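Local coordinates for choline binding protein A (PDB 5GT1) that probably binds choline at the surface of Lactobacillus salivarius, and carries a zinc-binding domain of the M23 peptidase family, at residues Thr159-Pro163 / Arg164-Lys168. Numbering follows the deposited sequence.
Sequences TWLDP and RALIK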
loop_
_atom_site.group_PDB
_atom_site.type_symbol
_atom_site.label_atom_id
_atom_site.label_comp_id
_atom_site.label_asym_id
_atom_site.label_seq_id
_atom_site.Cartn_x
_atom_site.Cartn_y
_atom_site.Cartn_z
ATOM N N THR A 159 4.264 3.282 -14.036
ATOM C CA THR A 159 4.849 3.789 -12.788
ATOM C C THR A 159 4.465 2.886 -11.595
ATOM O O THR A 159 5.329 2.423 -10.848
ATOM C CB THR A 159 4.392 5.239 -12.499
ATOM O OG1 THR A 159 4.849 6.091 -13.555
ATOM C CG2 THR A 159 4.968 5.747 -11.180
ATOM N N TRP A 160 3.169 2.660 -11.440
ATOM C CA TRP A 160 2.625 1.875 -10.336
ATOM C C TRP A 160 2.385 0.473 -10.794
ATOM O O TRP A 160 2.004 0.238 -11.949
ATOM C CB TRP A 160 1.330 2.514 -9.827
ATOM C CG TRP A 160 1.583 3.878 -9.228
ATOM C CD1 TRP A 160 1.393 5.139 -9.828
ATOM C CD2 TRP A 160 2.126 4.162 -7.902
ATOM N NE1 TRP A 160 1.755 6.144 -8.970
ATOM C CE2 TRP A 160 2.213 5.626 -7.794
ATOM C CE3 TRP A 160 2.525 3.378 -6.818
ATOM C CZ2 TRP A 160 2.675 6.253 -6.633
ATOM C CZ3 TRP A 160 2.999 4.016 -5.668
ATOM C CH2 TRP A 160 3.067 5.422 -5.575
ATOM N N LEU A 161 2.631 -0.468 -9.892
ATOM C CA LEU A 161 2.498 -1.884 -10.159
ATOM C C LEU A 161 1.346 -2.469 -9.358
ATOM O O LEU A 161 0.971 -1.930 -8.311
ATOM C CB LEU A 161 3.806 -2.609 -9.799
ATOM C CG LEU A 161 5.083 -1.968 -10.344
ATOM C CD1 LEU A 161 6.328 -2.608 -9.748
ATOM C CD2 LEU A 161 5.112 -2.010 -11.874
ATOM N N ASP A 162 0.791 -3.577 -9.847
ATOM C CA ASP A 162 -0.338 -4.219 -9.178
ATOM C C ASP A 162 0.146 -4.908 -7.894
ATOM O O ASP A 162 0.859 -5.911 -7.974
ATOM C CB ASP A 162 -1.003 -5.232 -10.121
ATOM C CG ASP A 162 -2.235 -5.889 -9.505
ATOM O OD1 ASP A 162 -2.532 -5.674 -8.303
ATOM O OD2 ASP A 162 -2.912 -6.627 -10.242
ATOM N N PRO A 163 -0.224 -4.363 -6.704
ATOM C CA PRO A 163 0.257 -4.988 -5.474
ATOM C C PRO A 163 -0.305 -6.392 -5.275
ATOM O O PRO A 163 0.357 -7.213 -4.635
ATOM C CB PRO A 163 -0.262 -4.047 -4.363
ATOM C CG PRO A 163 -0.449 -2.728 -5.058
ATOM C CD PRO A 163 -0.999 -3.132 -6.411
ATOM N N ARG A 164 -1.504 -6.663 -5.798
ATOM C CA ARG A 164 -2.099 -7.996 -5.619
ATOM C C ARG A 164 -1.234 -9.064 -6.286
ATOM O O ARG A 164 -0.878 -10.062 -5.658
ATOM C CB ARG A 164 -3.541 -8.084 -6.129
ATOM C CG ARG A 164 -4.150 -9.453 -5.826
ATOM C CD ARG A 164 -5.646 -9.512 -6.022
ATOM N NE ARG A 164 -5.983 -9.459 -7.429
ATOM C CZ ARG A 164 -7.161 -9.827 -7.937
ATOM N NH1 ARG A 164 -8.137 -10.306 -7.157
ATOM N NH2 ARG A 164 -7.364 -9.721 -9.241
ATOM N N ALA A 165 -0.907 -8.832 -7.555
ATOM C CA ALA A 165 -0.053 -9.721 -8.330
ATOM C C ALA A 165 1.327 -9.849 -7.709
ATOM O O ALA A 165 1.862 -10.946 -7.607
ATOM C CB ALA A 165 0.042 -9.240 -9.778
ATOM N N LEU A 166 1.906 -8.728 -7.284
ATOM C CA LEU A 166 3.224 -8.736 -6.654
ATOM C C LEU A 166 3.308 -9.536 -5.349
ATOM O O LEU A 166 4.232 -10.319 -5.164
ATOM C CB LEU A 166 3.702 -7.309 -6.384
ATOM C CG LEU A 166 4.941 -6.827 -7.138
ATOM C CD1 LEU A 166 4.685 -6.793 -8.628
ATOM C CD2 LEU A 166 5.324 -5.439 -6.662
ATOM N N ILE A 167 2.371 -9.298 -4.432
ATOM C CA ILE A 167 2.383 -9.985 -3.136
ATOM C C ILE A 167 2.090 -11.471 -3.338
ATOM O O ILE A 167 2.760 -12.337 -2.770
ATOM C CB ILE A 167 1.367 -9.357 -2.148
ATOM C CG1 ILE A 167 1.822 -7.942 -1.748
ATOM C CG2 ILE A 167 1.223 -10.233 -0.908
ATOM C CD1 ILE A 167 0.686 -7.055 -1.269
ATOM N N LYS A 168 1.093 -11.752 -4.162
ATOM C CA LYS A 168 0.731 -13.126 -4.488
ATOM C C LYS A 168 1.949 -13.886 -5.056
ATOM O O LYS A 168 2.303 -14.963 -4.567
ATOM C CB LYS A 168 -0.380 -13.084 -5.516
ATOM C CG LYS A 168 -1.386 -14.191 -5.451
ATOM C CD LYS A 168 -2.538 -13.877 -6.407
ATOM C CE LYS A 168 -3.273 -15.144 -6.786
ATOM N NZ LYS A 168 -3.520 -15.956 -5.569
HETATM O O HOH W 1 -4.115 -8.912 -9.833
#
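D162 OD1 accepts the backbone N-H of R164 at 2.9 Å, in a bent bond whose donor stands above the carboxylate plane, 45° out of it. D162 is the N-cap of helix 163-173, and its carboxylate serves an N-H of the first turn, which has no helical carbonyl before it to bond to. A chi1 of -177° sets CG beside the carbonyl carbon of D162, on the side where the chain enters the helix, and holds OD1 near R164 N. D162 OD2 accepts from a water 2.6 Å away. That water in turn accepts from R164 NE at 3.1 Å; the water lies at the guanidinium edge, in its plane, so acid and arginine, side by side, are bridged without direct contact of their charged atoms. The helix follows strand 160-161 in the zinc-binding M23 peptidase domain; P163, the first helical residue, has its side chain about 9 Å from the zinc ion. Without the carboxylate, as with an alanine here, the R164 N-H is likely to lose its capping acceptor and the water a partner. The first helical turns close through the backbone, L166 N reaching D162 O at 3.1 Å and I167 N reaching P163 O at 2.9 Å. Around the second bond I167 folds its CG1 branch against P163 O, and its CD1 lies 4.4 Å from P163 CB. L161 CD1 meets L166 CD2 at 4.3 Å, while P163 and L166 both pack on I140 of strand 135-141.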